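Local atomic coordinates of acetoacetate decarboxylase (Sphingomonas wittichii, PDB entry 5UPB), a protein that is an acetoacetate decarboxylase-like enzyme, classed as a lyase, that probably shares the general carbon-bond chemistry of that family. Residues 37-49 with 88-102. Sequence-based numbering, arbitrary orientation.
Sequences ARLQALLPAGLKV and IACTHGDRQGYFPAF
The carbonyl O of Lys48 accepts Thr91 N at 2.8 Å and, weakly, Thr91 OG1. Lys48 N returns a straighter bond to Thr91 O (2.9 Å, 166°). Lys48 and Thr91 thus form an antiparallel hydrogen-bonded pair, which adds the short strand 48-50 to the beta hairpin 80-105 of the acetoacetate decarboxylase fold. The helix 36-42 and the turn after it pack on the same hairpin. Gln40 ties the helix to the new strand: NE2 donates to Leu47 O, nearly in its own amide plane, and OE1 accepts Val49 N.

Phe99 packs against Leu43, Pro44 and Leu47, which follow the helix. With CG anti to the backbone N (chi1 178°), its ring points at Pro44 and Leu43. Pro44 CD sits over the middle of one face, 3.6 Å from the centroid, a CH-pi contact. Leu43 CD2 lies 3.7 Å from Phe99 CB, and Leu47 CD1 touches ring atom CD1 of Phe99. Replacing Phe99 with an alanine is likely to leave Pro44 CD without its aromatic face and to open a gap beside Leu43 and Leu47.

Towards the helix, Ile88 CD1 meets Leu42 CB at 3.9 Å. Leu42 CD1 also reaches Phe102, whose ring stacks on Phe6 of a second subunit. At the far end a water donates to Gly46 O and accepts from Gly93 N, while His92 CD2 brings the ring edge to 3.4 Å from Gly46 O.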
loop_
_atom_site.group_PDB
_atom_site.type_symbol
_atom_site.label_atom_id
_atom_site.label_comp_id
_atom_site.label_asym_id
_atom_site.label_seq_id
_atom_site.Cartn_x
_atom_site.Cartn_y
_atom_site.Cartn_z
ATOM N N ALA A 37 32.204 -2.286 -18.073
ATOM C CA ALA A 37 33.015 -2.332 -16.856
ATOM C C ALA A 37 32.173 -2.020 -15.627
ATOM O O ALA A 37 32.336 -2.664 -14.582
ATOM C CB ALA A 37 34.191 -1.358 -16.971
ATOM N N ARG A 38 31.253 -1.056 -15.730
ATOM C CA ARG A 38 30.351 -0.793 -14.611
ATOM C C ARG A 38 29.439 -1.991 -14.338
ATOM O O ARG A 38 29.228 -2.371 -13.180
ATOM C CB ARG A 38 29.480 0.434 -14.897
ATOM C CG ARG A 38 30.169 1.777 -14.897
ATOM C CD ARG A 38 29.112 2.866 -14.952
ATOM N NE ARG A 38 29.610 4.166 -14.530
ATOM C CZ ARG A 38 28.896 5.284 -14.568
ATOM N NH1 ARG A 38 27.649 5.262 -15.020
ATOM N NH2 ARG A 38 29.430 6.429 -14.160
ATOM N N LEU A 39 28.893 -2.615 -15.392
ATOM C CA LEU A 39 28.004 -3.747 -15.166
ATOM C C LEU A 39 28.749 -4.936 -14.580
ATOM O O LEU A 39 28.201 -5.655 -13.737
ATOM C CB LEU A 39 27.310 -4.135 -16.465
ATOM C CG LEU A 39 26.559 -3.030 -17.171
ATOM C CD1 LEU A 39 25.942 -3.580 -18.420
ATOM C CD2 LEU A 39 25.506 -2.500 -16.285
ATOM N N GLN A 40 30.006 -5.153 -14.990
ATOM C CA GLN A 40 30.747 -6.302 -14.470
ATOM C C GLN A 40 30.851 -6.246 -12.947
ATOM O O GLN A 40 30.805 -7.282 -12.274
ATOM C CB GLN A 40 32.150 -6.374 -15.086
ATOM C CG GLN A 40 32.945 -7.594 -14.598
ATOM C CD GLN A 40 32.413 -8.919 -15.174
ATOM O OE1 GLN A 40 32.304 -9.080 -16.401
ATOM N NE2 GLN A 40 32.071 -9.863 -14.290
ATOM N N ALA A 41 30.998 -5.042 -12.386
ATOM C CA ALA A 41 31.094 -4.890 -10.933
ATOM C C ALA A 41 29.857 -5.422 -10.206
ATOM O O ALA A 41 29.933 -5.770 -9.023
ATOM C CB ALA A 41 31.331 -3.414 -10.603
ATOM N N LEU A 42 28.703 -5.454 -10.868
ATOM C CA LEU A 42 27.493 -5.982 -10.258
ATOM C C LEU A 42 27.362 -7.486 -10.420
ATOM O O LEU A 42 26.457 -8.082 -9.817
ATOM C CB LEU A 42 26.255 -5.327 -10.870
ATOM C CG LEU A 42 26.116 -3.824 -10.708
ATOM C CD1 LEU A 42 24.859 -3.343 -11.466
ATOM C CD2 LEU A 42 26.085 -3.454 -9.204
ATOM N N LEU A 43 28.187 -8.095 -11.270
ATOM C CA LEU A 43 28.000 -9.512 -11.505
ATOM C C LEU A 43 28.720 -10.318 -10.452
ATOM O O LEU A 43 29.864 -10.010 -10.118
ATOM C CB LEU A 43 28.537 -9.922 -12.869
ATOM C CG LEU A 43 27.798 -9.315 -14.051
ATOM C CD1 LEU A 43 28.495 -9.678 -15.361
ATOM C CD2 LEU A 43 26.384 -9.839 -14.027
ATOM N N PRO A 44 28.114 -11.396 -9.976
ATOM C CA PRO A 44 28.846 -12.288 -9.083
ATOM C C PRO A 44 29.957 -13.020 -9.826
ATOM O O PRO A 44 29.974 -13.121 -11.055
ATOM C CB PRO A 44 27.771 -13.272 -8.610
ATOM C CG PRO A 44 26.782 -13.313 -9.711
ATOM C CD PRO A 44 26.758 -11.907 -10.271
ATOM N N ALA A 45 30.933 -13.475 -9.051
ATOM C CA ALA A 45 32.098 -14.144 -9.610
ATOM C C ALA A 45 31.686 -15.340 -10.460
ATOM O O ALA A 45 30.817 -16.129 -10.073
ATOM C CB ALA A 45 33.026 -14.601 -8.486
ATOM N N GLY A 46 32.286 -15.455 -11.642
ATOM C CA GLY A 46 32.006 -16.563 -12.536
ATOM C C GLY A 46 31.142 -16.184 -13.715
ATOM O O GLY A 46 31.034 -16.977 -14.664
ATOM N N LEU A 47 30.528 -15.001 -13.682
ATOM C CA LEU A 47 29.763 -14.464 -14.798
ATOM C C LEU A 47 30.550 -13.350 -15.461
ATOM O O LEU A 47 31.148 -12.504 -14.789
ATOM C CB LEU A 47 28.401 -13.928 -14.360
ATOM C CG LEU A 47 27.445 -14.921 -13.701
ATOM C CD1 LEU A 47 26.090 -14.254 -13.413
ATOM C CD2 LEU A 47 27.297 -16.157 -14.584
ATOM N N LYS A 48 30.518 -13.342 -16.784
ATOM C CA LYS A 48 31.252 -12.372 -17.576
ATOM C C LYS A 48 30.243 -11.515 -18.319
ATOM O O LYS A 48 29.314 -12.037 -18.944
ATOM C CB LYS A 48 32.195 -13.073 -18.563
ATOM C CG LYS A 48 33.199 -12.160 -19.253
ATOM C CD LYS A 48 34.249 -11.639 -18.278
ATOM C CE LYS A 48 35.413 -10.987 -19.000
ATOM N NZ LYS A 48 36.425 -10.474 -18.043
ATOM N N VAL A 49 30.396 -10.199 -18.204
ATOM C CA VAL A 49 29.465 -9.311 -18.870
ATOM C C VAL A 49 29.577 -9.536 -20.389
ATOM O O VAL A 49 30.643 -9.883 -20.917
ATOM C CB VAL A 49 29.763 -7.858 -18.454
ATOM C CG1 VAL A 49 31.131 -7.380 -19.010
ATOM C CG2 VAL A 49 28.650 -6.932 -18.874
ATOM N N ILE A 88 21.329 -7.819 -16.633
ATOM C CA ILE A 88 22.604 -7.648 -17.330
ATOM C C ILE A 88 22.858 -8.861 -18.211
ATOM O O ILE A 88 22.821 -10.004 -17.738
ATOM C CB ILE A 88 23.745 -7.463 -16.318
ATOM C CG1 ILE A 88 23.452 -6.240 -15.445
ATOM C CG2 ILE A 88 25.101 -7.363 -17.032
ATOM C CD1 ILE A 88 24.375 -6.091 -14.243
ATOM N N ALA A 89 23.126 -8.619 -19.491
ATOM C CA ALA A 89 23.501 -9.723 -20.365
ATOM C C ALA A 89 24.908 -10.182 -20.011
ATOM O O ALA A 89 25.806 -9.360 -19.807
ATOM C CB ALA A 89 23.419 -9.310 -21.833
ATOM N N CYS A 90 25.092 -11.499 -19.900
ATOM C CA CYS A 90 26.353 -12.068 -19.441
ATOM C C CYS A 90 26.482 -13.501 -19.957
ATOM O O CYS A 90 25.606 -14.026 -20.659
ATOM C CB CYS A 90 26.465 -12.003 -17.919
ATOM S SG CYS A 90 25.137 -12.844 -17.032
ATOM N N THR A 91 27.606 -14.128 -19.599
ATOM C CA THR A 91 27.911 -15.498 -19.977
ATOM C C THR A 91 28.519 -16.240 -18.796
ATOM O O THR A 91 29.208 -15.658 -17.949
ATOM C CB THR A 91 28.906 -15.565 -21.142
ATOM O OG1 THR A 91 30.036 -14.719 -20.851
ATOM C CG2 THR A 91 28.248 -15.117 -22.398
ATOM N N HIS A 92 28.269 -17.545 -18.771
ATOM C CA HIS A 92 28.913 -18.488 -17.863
ATOM C C HIS A 92 29.552 -19.517 -18.780
ATOM O O HIS A 92 28.850 -20.335 -19.388
ATOM C CB HIS A 92 27.924 -19.138 -16.895
ATOM C CG HIS A 92 28.566 -20.099 -15.943
ATOM N ND1 HIS A 92 28.353 -21.457 -16.002
ATOM C CD2 HIS A 92 29.378 -19.892 -14.879
ATOM C CE1 HIS A 92 29.042 -22.053 -15.046
ATOM N NE2 HIS A 92 29.658 -21.123 -14.339
ATOM N N GLY A 93 30.867 -19.442 -18.924
ATOM C CA GLY A 93 31.512 -20.218 -19.956
ATOM C C GLY A 93 31.106 -19.606 -21.276
ATOM O O GLY A 93 31.319 -18.410 -21.501
ATOM N N ASP A 94 30.505 -20.393 -22.156
ATOM C CA ASP A 94 29.966 -19.865 -23.402
ATOM C C ASP A 94 28.445 -19.898 -23.392
ATOM O O ASP A 94 27.805 -19.784 -24.441
ATOM C CB ASP A 94 30.532 -20.631 -24.602
ATOM C CG ASP A 94 30.279 -22.120 -24.523
ATOM O OD1 ASP A 94 29.362 -22.536 -23.787
ATOM O OD2 ASP A 94 31.007 -22.878 -25.195
ATOM N N ARG A 95 27.859 -20.058 -22.215
ATOM C CA ARG A 95 26.418 -20.089 -22.085
ATOM C C ARG A 95 25.916 -18.673 -21.853
ATOM O O ARG A 95 26.377 -17.973 -20.946
ATOM C CB ARG A 95 26.006 -21.022 -20.954
ATOM C CG ARG A 95 24.532 -21.203 -20.859
ATOM C CD ARG A 95 24.195 -22.449 -20.079
ATOM N NE ARG A 95 22.751 -22.585 -19.957
ATOM C CZ ARG A 95 21.942 -22.968 -20.939
ATOM N NH1 ARG A 95 22.430 -23.269 -22.135
ATOM N NH2 ARG A 95 20.638 -23.046 -20.717
ATOM N N GLN A 96 24.966 -18.260 -22.669
ATOM C CA GLN A 96 24.497 -16.885 -22.672
ATOM C C GLN A 96 23.293 -16.741 -21.766
ATOM O O GLN A 96 22.376 -17.559 -21.805
ATOM C CB GLN A 96 24.084 -16.483 -24.095
ATOM C CG GLN A 96 25.223 -16.521 -25.113
ATOM C CD GLN A 96 24.796 -15.983 -26.461
ATOM O OE1 GLN A 96 23.741 -16.349 -26.976
ATOM N NE2 GLN A 96 25.609 -15.104 -27.034
ATOM N N GLY A 97 23.277 -15.685 -20.965
ATOM C CA GLY A 97 22.132 -15.508 -20.105
ATOM C C GLY A 97 21.971 -14.066 -19.692
ATOM O O GLY A 97 22.665 -13.173 -20.186
ATOM N N TYR A 98 21.051 -13.864 -18.752
ATOM C CA TYR A 98 20.861 -12.600 -18.079
ATOM C C TYR A 98 21.104 -12.828 -16.590
ATOM O O TYR A 98 20.756 -13.884 -16.060
ATOM C CB TYR A 98 19.444 -12.035 -18.253
ATOM C CG TYR A 98 19.242 -11.386 -19.576
ATOM C CD1 TYR A 98 19.745 -10.104 -19.847
ATOM C CD2 TYR A 98 18.564 -12.070 -20.601
ATOM C CE1 TYR A 98 19.552 -9.509 -21.100
ATOM C CE2 TYR A 98 18.371 -11.494 -21.831
ATOM C CZ TYR A 98 18.857 -10.217 -22.094
ATOM O OH TYR A 98 18.642 -9.672 -23.358
ATOM N N PHE A 99 21.702 -11.835 -15.927
ATOM C CA PHE A 99 21.749 -11.790 -14.470
ATOM C C PHE A 99 20.843 -10.654 -14.036
ATOM O O PHE A 99 21.097 -9.494 -14.403
ATOM C CB PHE A 99 23.163 -11.566 -13.933
ATOM C CG PHE A 99 23.216 -11.458 -12.434
ATOM C CD1 PHE A 99 22.988 -12.567 -11.636
ATOM C CD2 PHE A 99 23.473 -10.236 -11.827
ATOM C CE1 PHE A 99 23.016 -12.465 -10.268
ATOM C CE2 PHE A 99 23.512 -10.119 -10.452
ATOM C CZ PHE A 99 23.292 -11.230 -9.667
ATOM N N PRO A 100 19.728 -10.934 -13.384
ATOM C CA PRO A 100 18.812 -9.843 -12.980
ATOM C C PRO A 100 19.277 -9.171 -11.681
ATOM O O PRO A 100 18.789 -9.433 -10.588
ATOM C CB PRO A 100 17.472 -10.572 -12.839
ATOM C CG PRO A 100 17.874 -11.945 -12.372
ATOM C CD PRO A 100 19.228 -12.255 -12.973
ATOM N N ALA A 101 20.211 -8.229 -11.839
ATOM C CA ALA A 101 20.916 -7.624 -10.696
ATOM C C ALA A 101 19.964 -6.943 -9.727
ATOM O O ALA A 101 20.076 -7.125 -8.515
ATOM C CB ALA A 101 21.935 -6.606 -11.200
ATOM N N PHE A 102 19.092 -6.072 -10.234
ATOM C CA PHE A 102 18.161 -5.322 -9.399
ATOM C C PHE A 102 16.739 -5.673 -9.824
ATOM O O PHE A 102 16.345 -5.370 -10.955
ATOM C CB PHE A 102 18.353 -3.808 -9.535
ATOM C CG PHE A 102 19.748 -3.311 -9.250
ATOM C CD1 PHE A 102 20.644 -4.050 -8.528
ATOM C CD2 PHE A 102 20.135 -2.080 -9.725
ATOM C CE1 PHE A 102 21.914 -3.567 -8.282
ATOM C CE2 PHE A 102 21.393 -1.604 -9.496
ATOM C CZ PHE A 102 22.279 -2.355 -8.767
HETATM O O HOH W 1 32.471 -17.415 -17.080
#